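Local coordinates for hypothetical protein SpyM3_0169 (Streptococcus pyogenes, PDB 1PG6) that is of unknown function but belongs to the AIM24 (mitochondrial biogenesis) family of the cupin clan and carries bound calcium ions, at residues E27-H32 and D90-L95; I166-L171 and E219-S224; I178-V183 and V210-R215. All blocks are in the same frame, centred on the assembly; numbering follows the deposited sequence.

Interaction 1: E27-H32 and D90-L95; sequences EIDLEH and DGKLAL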
loop_
_atom_site.group_PDB
_atom_site.type_symbol
_atom_site.label_atom_id
_atom_site.label_comp_id
_atom_site.label_asym_id
_atom_site.label_seq_id
_atom_site.Cartn_x
_atom_site.Cartn_y
_atom_site.Cartn_z
ATOM N N GLU A 27 11.995 -4.930 -10.659
ATOM C CA GLU A 27 11.850 -5.506 -11.986
ATOM C C GLU A 27 10.982 -6.742 -11.819
ATOM O O GLU A 27 11.272 -7.608 -10.989
ATOM C CB GLU A 27 13.212 -5.898 -12.566
ATOM C CG GLU A 27 14.208 -4.753 -12.690
ATOM C CD GLU A 27 15.549 -5.214 -13.251
ATOM O OE1 GLU A 27 16.128 -6.175 -12.704
ATOM O OE2 GLU A 27 16.027 -4.614 -14.236
ATOM N N ILE A 28 9.921 -6.821 -12.612
ATOM C CA ILE A 28 8.980 -7.930 -12.530
ATOM C C ILE A 28 8.884 -8.726 -13.824
ATOM O O ILE A 28 8.746 -8.155 -14.903
ATOM C CB ILE A 28 7.570 -7.407 -12.179
ATOM C CG1 ILE A 28 7.595 -6.731 -10.803
ATOM C CG2 ILE A 28 6.561 -8.542 -12.196
ATOM C CD1 ILE A 28 6.279 -6.079 -10.427
ATOM N N ASP A 29 8.968 -10.048 -13.708
ATOM C CA ASP A 29 8.853 -10.928 -14.864
ATOM C C ASP A 29 7.500 -11.613 -14.800
ATOM O O ASP A 29 7.150 -12.229 -13.790
ATOM C CB ASP A 29 9.960 -11.988 -14.878
ATOM C CG ASP A 29 11.305 -11.419 -15.261
ATOM O OD1 ASP A 29 12.147 -11.212 -14.363
ATOM O OD2 ASP A 29 11.517 -11.170 -16.467
ATOM N N LEU A 30 6.738 -11.489 -15.880
ATOM C CA LEU A 30 5.414 -12.092 -15.964
ATOM C C LEU A 30 5.364 -13.169 -17.038
ATOM O O LEU A 30 5.799 -12.951 -18.167
ATOM C CB LEU A 30 4.363 -11.027 -16.287
ATOM C CG LEU A 30 4.064 -9.954 -15.237
ATOM C CD1 LEU A 30 3.023 -8.993 -15.788
ATOM C CD2 LEU A 30 3.566 -10.603 -13.962
ATOM N N GLU A 31 4.837 -14.332 -16.676
ATOM C CA GLU A 31 4.703 -15.428 -17.622
ATOM C C GLU A 31 3.450 -15.172 -18.445
ATOM O O GLU A 31 2.669 -14.272 -18.133
ATOM C CB GLU A 31 4.568 -16.762 -16.885
ATOM C CG GLU A 31 5.888 -17.395 -16.481
ATOM C CD GLU A 31 5.710 -18.800 -15.936
ATOM O OE1 GLU A 31 5.273 -18.942 -14.775
ATOM O OE2 GLU A 31 5.997 -19.764 -16.678
ATOM N N HIS A 32 3.258 -15.960 -19.496
ATOM C CA HIS A 32 2.086 -15.800 -20.341
ATOM C C HIS A 32 0.824 -15.887 -19.487
ATOM O O HIS A 32 0.688 -16.787 -18.660
ATOM C CB HIS A 32 2.054 -16.884 -21.418
ATOM C CG HIS A 32 0.867 -16.796 -22.321
ATOM N ND1 HIS A 32 0.594 -15.680 -23.086
ATOM C CD2 HIS A 32 -0.128 -17.677 -22.579
ATOM C CE1 HIS A 32 -0.515 -15.878 -23.772
ATOM N NE2 HIS A 32 -0.976 -17.083 -23.482
ATOM N N ASP A 90 5.910 -14.158 -22.428
ATOM C CA ASP A 90 6.829 -13.755 -21.367
ATOM C C ASP A 90 7.059 -12.251 -21.454
ATOM O O ASP A 90 7.523 -11.747 -22.474
ATOM C CB ASP A 90 8.167 -14.492 -21.490
ATOM C CG ASP A 90 8.052 -15.971 -21.170
ATOM O OD1 ASP A 90 7.525 -16.311 -20.088
ATOM O OD2 ASP A 90 8.495 -16.793 -21.997
ATOM N N GLY A 91 6.724 -11.535 -20.385
ATOM C CA GLY A 91 6.898 -10.094 -20.392
ATOM C C GLY A 91 7.624 -9.545 -19.179
ATOM O O GLY A 91 7.798 -10.239 -18.178
ATOM N N LYS A 92 8.038 -8.286 -19.270
ATOM C CA LYS A 92 8.754 -7.639 -18.182
ATOM C C LYS A 92 8.268 -6.217 -17.949
ATOM O O LYS A 92 7.778 -5.554 -18.861
ATOM C CB LYS A 92 10.254 -7.595 -18.488
ATOM C CG LYS A 92 10.909 -8.947 -18.697
ATOM C CD LYS A 92 12.386 -8.782 -19.022
ATOM C CE LYS A 92 13.052 -10.120 -19.310
ATOM N NZ LYS A 92 14.501 -9.951 -19.622
ATOM N N LEU A 93 8.394 -5.751 -16.714
ATOM C CA LEU A 93 8.011 -4.386 -16.396
ATOM C C LEU A 93 8.772 -3.982 -15.149
ATOM O O LEU A 93 9.248 -4.833 -14.397
ATOM C CB LEU A 93 6.501 -4.255 -16.174
ATOM C CG LEU A 93 5.833 -4.839 -14.932
ATOM C CD1 LEU A 93 4.520 -4.105 -14.680
ATOM C CD2 LEU A 93 5.593 -6.330 -15.105
ATOM N N ALA A 94 8.907 -2.681 -14.942
ATOM C CA ALA A 94 9.620 -2.172 -13.781
ATOM C C ALA A 94 8.739 -1.130 -13.119
ATOM O O ALA A 94 8.115 -0.320 -13.800
ATOM C CB ALA A 94 10.952 -1.551 -14.212
ATOM N N LEU A 95 8.691 -1.167 -11.793
ATOM C CA LEU A 95 7.882 -0.232 -11.021
ATOM C C LEU A 95 8.746 0.589 -10.086
ATOM O O LEU A 95 9.816 0.149 -9.661
ATOM C CB LEU A 95 6.870 -0.982 -10.154
ATOM C CG LEU A 95 5.938 -1.992 -10.815
ATOM C CD1 LEU A 95 5.014 -2.599 -9.750
ATOM C CD2 LEU A 95 5.147 -1.300 -11.907
HETATM O O HOH W 1 9.956 -12.281 -18.494
HETATM O O HOH W 2 5.535 -18.144 -20.162
#
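G91 O is gripped by two donors and brushed by a third group. L30 N reaches G91 O at 2.8 Å from 29° outside the carbonyl plane, a bridging water also donates to it, and the CA-H of D29 adds a weaker C-H...O contact. The contact is an antiparallel beta pairing of strands 26-30 and 91-95, the two central members of a four-stranded sheet edged by 14-17 and 43-46. L30 and G91 form one hydrogen-bonded pair, completed by G91 N to L30 O at 2.8 Å; I28 and L93 form the next. There the bond from L93 N to I28 O is the more bent at 151°, whereas I28 N points almost straight at L93 O.

The water on G91 O donates a second bond to the D29 carboxylate, tying side chain to opposite backbone. K92 runs extended beside D29, pointing the same way, and its CG comes within 3.2 Å of D29 OD2. That oxygen touches the lysine's methylenes, while K92 NZ lies 4.5 Å from D29 OD2, beyond a salt bridge. D29 OD1 has a long, weak ion pair with R14.

On the opposite face, I28, L30, L93 and L95 form an apolar patch that S87 and A85 of strand 82-87 touch. CG of L93 stands between its backbone N and carbonyl carbon (chi1 71°), which swings CD2 toward the other strand: L93 CD2 is 3.7 Å from I28 CB and 3.8 Å from L30 CD1. Farther along, the I28 CD1 and L95 CD1 methyls touch at 3.8 Å. Where the strands part, a second water donates to D90 OD1 at 2.7 Å and accepts from H32 N.

Interaction 2: I166-L171 and E219-S224; sequences IKKITL and EIYIQS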
loop_
_atom_site.group_PDB
_atom_site.type_symbol
_atom_site.label_atom_id
_atom_site.label_comp_id
_atom_site.label_asym_id
_atom_site.label_seq_id
_atom_site.Cartn_x
_atom_site.Cartn_y
_atom_site.Cartn_z
ATOM N N ILE A 166 12.397 1.289 6.716
ATOM C CA ILE A 166 11.487 0.332 7.352
ATOM C C ILE A 166 12.059 -0.425 8.537
ATOM O O ILE A 166 13.204 -0.881 8.506
ATOM C CB ILE A 166 10.996 -0.730 6.331
ATOM C CG1 ILE A 166 10.177 -0.053 5.236
ATOM C CG2 ILE A 166 10.159 -1.814 7.041
ATOM C CD1 ILE A 166 9.816 -0.992 4.078
ATOM N N LYS A 167 11.243 -0.564 9.578
ATOM C CA LYS A 167 11.624 -1.305 10.772
ATOM C C LYS A 167 10.529 -2.336 11.010
ATOM O O LYS A 167 9.343 -2.022 10.936
ATOM C CB LYS A 167 11.731 -0.377 11.985
ATOM C CG LYS A 167 12.106 -1.096 13.272
ATOM C CD LYS A 167 12.259 -0.122 14.425
ATOM C CE LYS A 167 12.655 -0.842 15.703
ATOM N NZ LYS A 167 11.610 -1.813 16.134
ATOM N N LYS A 168 10.932 -3.572 11.278
ATOM C CA LYS A 168 9.982 -4.646 11.531
ATOM C C LYS A 168 9.860 -4.866 13.032
ATOM O O LYS A 168 10.860 -5.069 13.722
ATOM C CB LYS A 168 10.457 -5.932 10.852
ATOM C CG LYS A 168 9.571 -7.145 11.092
ATOM C CD LYS A 168 10.207 -8.395 10.500
ATOM C CE LYS A 168 9.361 -9.631 10.753
ATOM N NZ LYS A 168 10.010 -10.862 10.217
ATOM N N ILE A 169 8.631 -4.819 13.531
ATOM C CA ILE A 169 8.363 -5.012 14.952
ATOM C C ILE A 169 7.477 -6.238 15.115
ATOM O O ILE A 169 6.517 -6.419 14.370
ATOM C CB ILE A 169 7.635 -3.787 15.559
ATOM C CG1 ILE A 169 8.493 -2.532 15.377
ATOM C CG2 ILE A 169 7.351 -4.024 17.041
ATOM C CD1 ILE A 169 7.846 -1.268 15.895
ATOM N N THR A 170 7.800 -7.075 16.092
ATOM C CA THR A 170 7.021 -8.278 16.335
ATOM C C THR A 170 6.311 -8.207 17.678
ATOM O O THR A 170 6.944 -7.985 18.710
ATOM C CB THR A 170 7.919 -9.536 16.313
ATOM O OG1 THR A 170 8.511 -9.679 15.016
ATOM C CG2 THR A 170 7.104 -10.781 16.630
ATOM N N LEU A 171 4.992 -8.367 17.656
ATOM C CA LEU A 171 4.202 -8.366 18.881
ATOM C C LEU A 171 3.949 -9.823 19.240
ATOM O O LEU A 171 3.604 -10.627 18.375
ATOM C CB LEU A 171 2.864 -7.645 18.679
ATOM C CG LEU A 171 2.804 -6.153 19.019
ATOM C CD1 LEU A 171 1.390 -5.631 18.788
ATOM C CD2 LEU A 171 3.199 -5.948 20.473
ATOM N N GLU A 219 3.257 -9.156 12.965
ATOM C CA GLU A 219 4.295 -8.178 12.652
ATOM C C GLU A 219 3.717 -6.818 12.285
ATOM O O GLU A 219 2.625 -6.714 11.731
ATOM C CB GLU A 219 5.176 -8.677 11.502
ATOM C CG GLU A 219 5.993 -9.923 11.813
ATOM C CD GLU A 219 5.136 -11.155 12.007
ATOM O OE1 GLU A 219 4.333 -11.464 11.098
ATOM O OE2 GLU A 219 5.273 -11.816 13.062
ATOM N N ILE A 220 4.469 -5.774 12.612
ATOM C CA ILE A 220 4.075 -4.407 12.304
ATOM C C ILE A 220 5.268 -3.789 11.586
ATOM O O ILE A 220 6.377 -3.805 12.111
ATOM C CB ILE A 220 3.811 -3.591 13.586
ATOM C CG1 ILE A 220 2.641 -4.201 14.363
ATOM C CG2 ILE A 220 3.515 -2.144 13.230
ATOM C CD1 ILE A 220 2.529 -3.682 15.778
ATOM N N TYR A 221 5.050 -3.273 10.381
ATOM C CA TYR A 221 6.130 -2.636 9.637
ATOM C C TYR A 221 5.928 -1.142 9.721
ATOM O O TYR A 221 4.892 -0.623 9.310
ATOM C CB TYR A 221 6.125 -3.087 8.174
ATOM C CG TYR A 221 6.495 -4.535 8.017
ATOM C CD1 TYR A 221 7.828 -4.924 7.861
ATOM C CD2 TYR A 221 5.522 -5.529 8.098
ATOM C CE1 TYR A 221 8.180 -6.271 7.793
ATOM C CE2 TYR A 221 5.869 -6.878 8.032
ATOM C CZ TYR A 221 7.187 -7.240 7.882
ATOM O OH TYR A 221 7.515 -8.580 7.842
ATOM N N ILE A 222 6.901 -0.447 10.287
ATOM C CA ILE A 222 6.787 0.996 10.387
ATOM C C ILE A 222 7.834 1.649 9.504
ATOM O O ILE A 222 8.808 1.009 9.103
ATOM C CB ILE A 222 6.971 1.492 11.833
ATOM C CG1 ILE A 222 8.367 1.137 12.338
ATOM C CG2 ILE A 222 5.908 0.874 12.732
ATOM C CD1 ILE A 222 8.727 1.806 13.648
ATOM N N GLN A 223 7.615 2.918 9.188
ATOM C CA GLN A 223 8.542 3.671 8.352
ATOM C C GLN A 223 9.060 4.834 9.194
ATOM O O GLN A 223 8.375 5.302 10.093
ATOM C CB GLN A 223 7.841 4.170 7.082
ATOM C CG GLN A 223 6.696 5.147 7.322
ATOM C CD GLN A 223 5.951 5.521 6.048
ATOM O OE1 GLN A 223 5.278 6.557 5.987
ATOM N NE2 GLN A 223 6.046 4.675 5.034
ATOM N N SER A 224 10.269 5.300 8.898
ATOM C CA SER A 224 10.884 6.359 9.691
ATOM C C SER A 224 10.561 7.808 9.324
ATOM O O SER A 224 11.145 8.729 9.889
ATOM C CB SER A 224 12.401 6.168 9.722
ATOM O OG SER A 224 12.951 6.364 8.439
HETATM O O HOH W 3 7.895 -12.223 13.583
#
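An edge strand of a six-stranded antiparallel sheet, 166-171, is zipped here to its neighbour 219-223. Two hydrogen-bonded pairs carry the backbone: K167 with I222, where K167 N meets I222 O at 2.9 Å, and I169 with I220, where I220 N meets I169 O at 2.8 Å.

On one face the ring of Y221 lies among side chains of the edge strand. CG of K168 is trans to the backbone N (chi1 178°) and the chain beyond is extended, carrying it alongside the tyrosine: K168 CG comes obliquely to Y221 CE1 at 3.7 Å, and K168 CE reaches Y221 OH at 3.6 Å. I166 CG2 meets the ring edge near its plane, 4.0 Å from Y221 CD1. The lysine's far end also packs on E219, K168 CE lying 3.5 Å from E219 CG. E219, bent at chi2, has both carboxylate oxygens engaged: OE1 in a salt bridge with K111, and OE2 with a water that donates to it at 2.7 Å and also bonds T170 OG1.

The other face is largely aliphatic, with K167 at its margin, giving its CB and CD methylenes while its amine leads away. I222 CD1 touches I169 CD1 at 3.9 Å, and I222 CG1 runs alongside the CB of K167; farther along, the I220 and L171 side chains cross so that their CD1 methyls touch. I178 and F214 of the three-stranded sheet pack against I220, and M176 touches I169. The result is two antiparallel sheets packed face to face, consistent with the cupin-type beta barrel of this clan.

Interaction 3: I178-V183 and V210-R215; sequences IDNAHV and VVNTFR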
loop_
_atom_site.group_PDB
_atom_site.type_symbol
_atom_site.label_atom_id
_atom_site.label_comp_id
_atom_site.label_asym_id
_atom_site.label_seq_id
_atom_site.Cartn_x
_atom_site.Cartn_y
_atom_site.Cartn_z
ATOM N N ILE A 178 1.073 3.265 17.808
ATOM C CA ILE A 178 1.986 4.014 16.953
ATOM C C ILE A 178 1.262 5.030 16.076
ATOM O O ILE A 178 0.154 4.779 15.611
ATOM C CB ILE A 178 2.729 3.046 16.006
ATOM C CG1 ILE A 178 3.344 1.897 16.806
ATOM C CG2 ILE A 178 3.812 3.791 15.235
ATOM C CD1 ILE A 178 3.827 0.772 15.940
ATOM N N ASP A 179 1.908 6.176 15.868
ATOM C CA ASP A 179 1.393 7.232 15.002
ATOM C C ASP A 179 1.087 6.508 13.682
ATOM O O ASP A 179 1.977 5.892 13.087
ATOM C CB ASP A 179 2.499 8.280 14.822
ATOM C CG ASP A 179 2.136 9.383 13.855
ATOM O OD1 ASP A 179 1.134 9.275 13.122
ATOM O OD2 ASP A 179 2.895 10.371 13.830
ATOM N N ASN A 180 -0.158 6.562 13.218
ATOM C CA ASN A 180 -0.513 5.836 11.997
ATOM C C ASN A 180 0.230 6.297 10.753
ATOM O O ASN A 180 0.340 5.546 9.783
ATOM C CB ASN A 180 -2.019 5.909 11.745
ATOM C CG ASN A 180 -2.487 4.878 10.733
ATOM O OD1 ASN A 180 -3.124 5.209 9.731
ATOM N ND2 ASN A 180 -2.163 3.622 10.988
ATOM N N ALA A 181 0.738 7.527 10.778
ATOM C CA ALA A 181 1.481 8.072 9.641
ATOM C C ALA A 181 2.795 7.315 9.449
ATOM O O ALA A 181 3.429 7.410 8.398
ATOM C CB ALA A 181 1.761 9.552 9.866
ATOM N N HIS A 182 3.200 6.577 10.478
ATOM C CA HIS A 182 4.436 5.792 10.436
ATOM C C HIS A 182 4.181 4.299 10.258
ATOM O O HIS A 182 5.116 3.496 10.262
ATOM C CB HIS A 182 5.250 6.018 11.713
ATOM C CG HIS A 182 5.936 7.349 11.763
ATOM N ND1 HIS A 182 7.166 7.571 11.183
ATOM C CD2 HIS A 182 5.541 8.536 12.278
ATOM C CE1 HIS A 182 7.499 8.842 11.337
ATOM N NE2 HIS A 182 6.530 9.450 11.997
ATOM N N VAL A 183 2.916 3.924 10.093
ATOM C CA VAL A 183 2.569 2.519 9.925
ATOM C C VAL A 183 2.457 2.153 8.452
ATOM O O VAL A 183 1.673 2.738 7.712
ATOM C CB VAL A 183 1.244 2.193 10.651
ATOM C CG1 VAL A 183 0.816 0.762 10.361
ATOM C CG2 VAL A 183 1.418 2.400 12.150
ATOM N N VAL A 210 -4.047 10.741 13.990
ATOM C CA VAL A 210 -4.570 9.487 14.512
ATOM C C VAL A 210 -3.471 8.461 14.751
ATOM O O VAL A 210 -2.471 8.418 14.031
ATOM C CB VAL A 210 -5.611 8.850 13.556
ATOM C CG1 VAL A 210 -6.845 9.734 13.459
ATOM C CG2 VAL A 210 -4.994 8.636 12.181
ATOM N N VAL A 211 -3.665 7.641 15.774
ATOM C CA VAL A 211 -2.709 6.597 16.101
ATOM C C VAL A 211 -3.358 5.252 15.811
ATOM O O VAL A 211 -4.579 5.159 15.657
ATOM C CB VAL A 211 -2.299 6.641 17.588
ATOM C CG1 VAL A 211 -1.666 7.982 17.913
ATOM C CG2 VAL A 211 -3.510 6.394 18.474
ATOM N N ASN A 212 -2.536 4.215 15.722
ATOM C CA ASN A 212 -3.024 2.869 15.467
ATOM C C ASN A 212 -2.617 2.032 16.675
ATOM O O ASN A 212 -1.432 1.929 16.995
ATOM C CB ASN A 212 -2.377 2.302 14.195
ATOM C CG ASN A 212 -3.147 1.126 13.618
ATOM O OD1 ASN A 212 -3.760 0.347 14.353
ATOM N ND2 ASN A 212 -3.108 0.981 12.298
ATOM N N THR A 213 -3.600 1.464 17.369
ATOM C CA THR A 213 -3.310 0.625 18.525
ATOM C C THR A 213 -3.447 -0.838 18.112
ATOM O O THR A 213 -4.511 -1.274 17.668
ATOM C CB THR A 213 -4.271 0.916 19.701
ATOM O OG1 THR A 213 -4.036 2.242 20.190
ATOM C CG2 THR A 213 -4.045 -0.082 20.831
ATOM N N PHE A 214 -2.352 -1.583 18.251
ATOM C CA PHE A 214 -2.295 -2.998 17.892
ATOM C C PHE A 214 -2.311 -3.891 19.124
ATOM O O PHE A 214 -1.727 -3.553 20.152
ATOM C CB PHE A 214 -1.010 -3.288 17.112
ATOM C CG PHE A 214 -0.844 -2.449 15.884
ATOM C CD1 PHE A 214 -1.514 -2.772 14.710
ATOM C CD2 PHE A 214 -0.023 -1.328 15.903
ATOM C CE1 PHE A 214 -1.371 -1.987 13.567
ATOM C CE2 PHE A 214 0.127 -0.538 14.767
ATOM C CZ PHE A 214 -0.547 -0.868 13.596
ATOM N N ARG A 215 -2.975 -5.036 19.008
ATOM C CA ARG A 215 -3.050 -5.997 20.105
ATOM C C ARG A 215 -3.023 -7.416 19.544
ATOM O O ARG A 215 -3.722 -7.715 18.578
ATOM C CB ARG A 215 -4.344 -5.794 20.903
ATOM C CG ARG A 215 -4.566 -4.373 21.385
ATOM C CD ARG A 215 -5.864 -4.242 22.167
ATOM N NE ARG A 215 -6.044 -2.887 22.682
ATOM C CZ ARG A 215 -6.969 -2.540 23.571
ATOM N NH1 ARG A 215 -7.809 -3.448 24.054
ATOM N NH2 ARG A 215 -7.051 -1.280 23.978
HETATM O O HOH W 4 -1.475 9.782 11.899
#
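V183 presents CG1 to the edge of the F214 ring, near the ring plane and 3.9 Å from F214 CZ; its CG2 touches the same corner. I178 crosses the phenylalanine side chain at about a right angle, with I178 CD1 coming obliquely to F214 CE2 at 4.1 Å. The N212 amide lies over one face of the buried F214 ring, the atom modelled as OD1 3.4 Å above the plane and offset toward the rim, while W186 meets F214 edge-to-face. N212 also crosses N180 obliquely, their amide planes 54° apart. N180 ND2 and N212 ND2 stand 3.1 Å apart as two donors and form no hydrogen bond as modelled, so N and O may be exchanged in one of the two amides.

The backbones pair at the end of an antiparallel ladder. I178 and N212 form a hydrogen-bonded pair, I178 N to N212 O at 3.0 Å and N212 N to I178 O at 2.8 Å, each donor tilted from its acceptor's carbonyl plane. Strand 174-179, an outer strand of a three-stranded sheet with 211-215 at its centre, stops at D179, and the chain turns into a short 3-10 segment, 180-182. The ladder gives way to a single bond, N180 N to V210 O at 3.1 Å, directed at a lone pair in the carbonyl plane.

An Asx turn shapes the departure. CG of D179 is trans to its backbone N (chi1 175°), and OD1 accepts from A181 N at 3.0 Å, the donor standing 48° out of the carboxylate plane. A water donates to both D179 OD1 and V210 O, and the CB of N180 packs against V210 CG2.

Interaction 1 comes first along the chain and stands apart, centre to centre about 29 Å from interaction 2 and about 34 Å from interaction 3, in a four-stranded sheet of its own. The other two are neighbours, their centres about 11 Å apart. Interaction 2 lies in a six-stranded sheet and interaction 3 in a three-stranded one, but the chain passes from 166-171 directly to 174-179 and from 211-215 directly to 219-223, so the pairing of 178-183 with 210-215 falls within the span that 166-171 and 219-224 bracket. H182 O probably accepts from Q223 N. Interactions 2 and 3 thus join two packed sheets, while interaction 1 lies across the chain's centre from interaction 3.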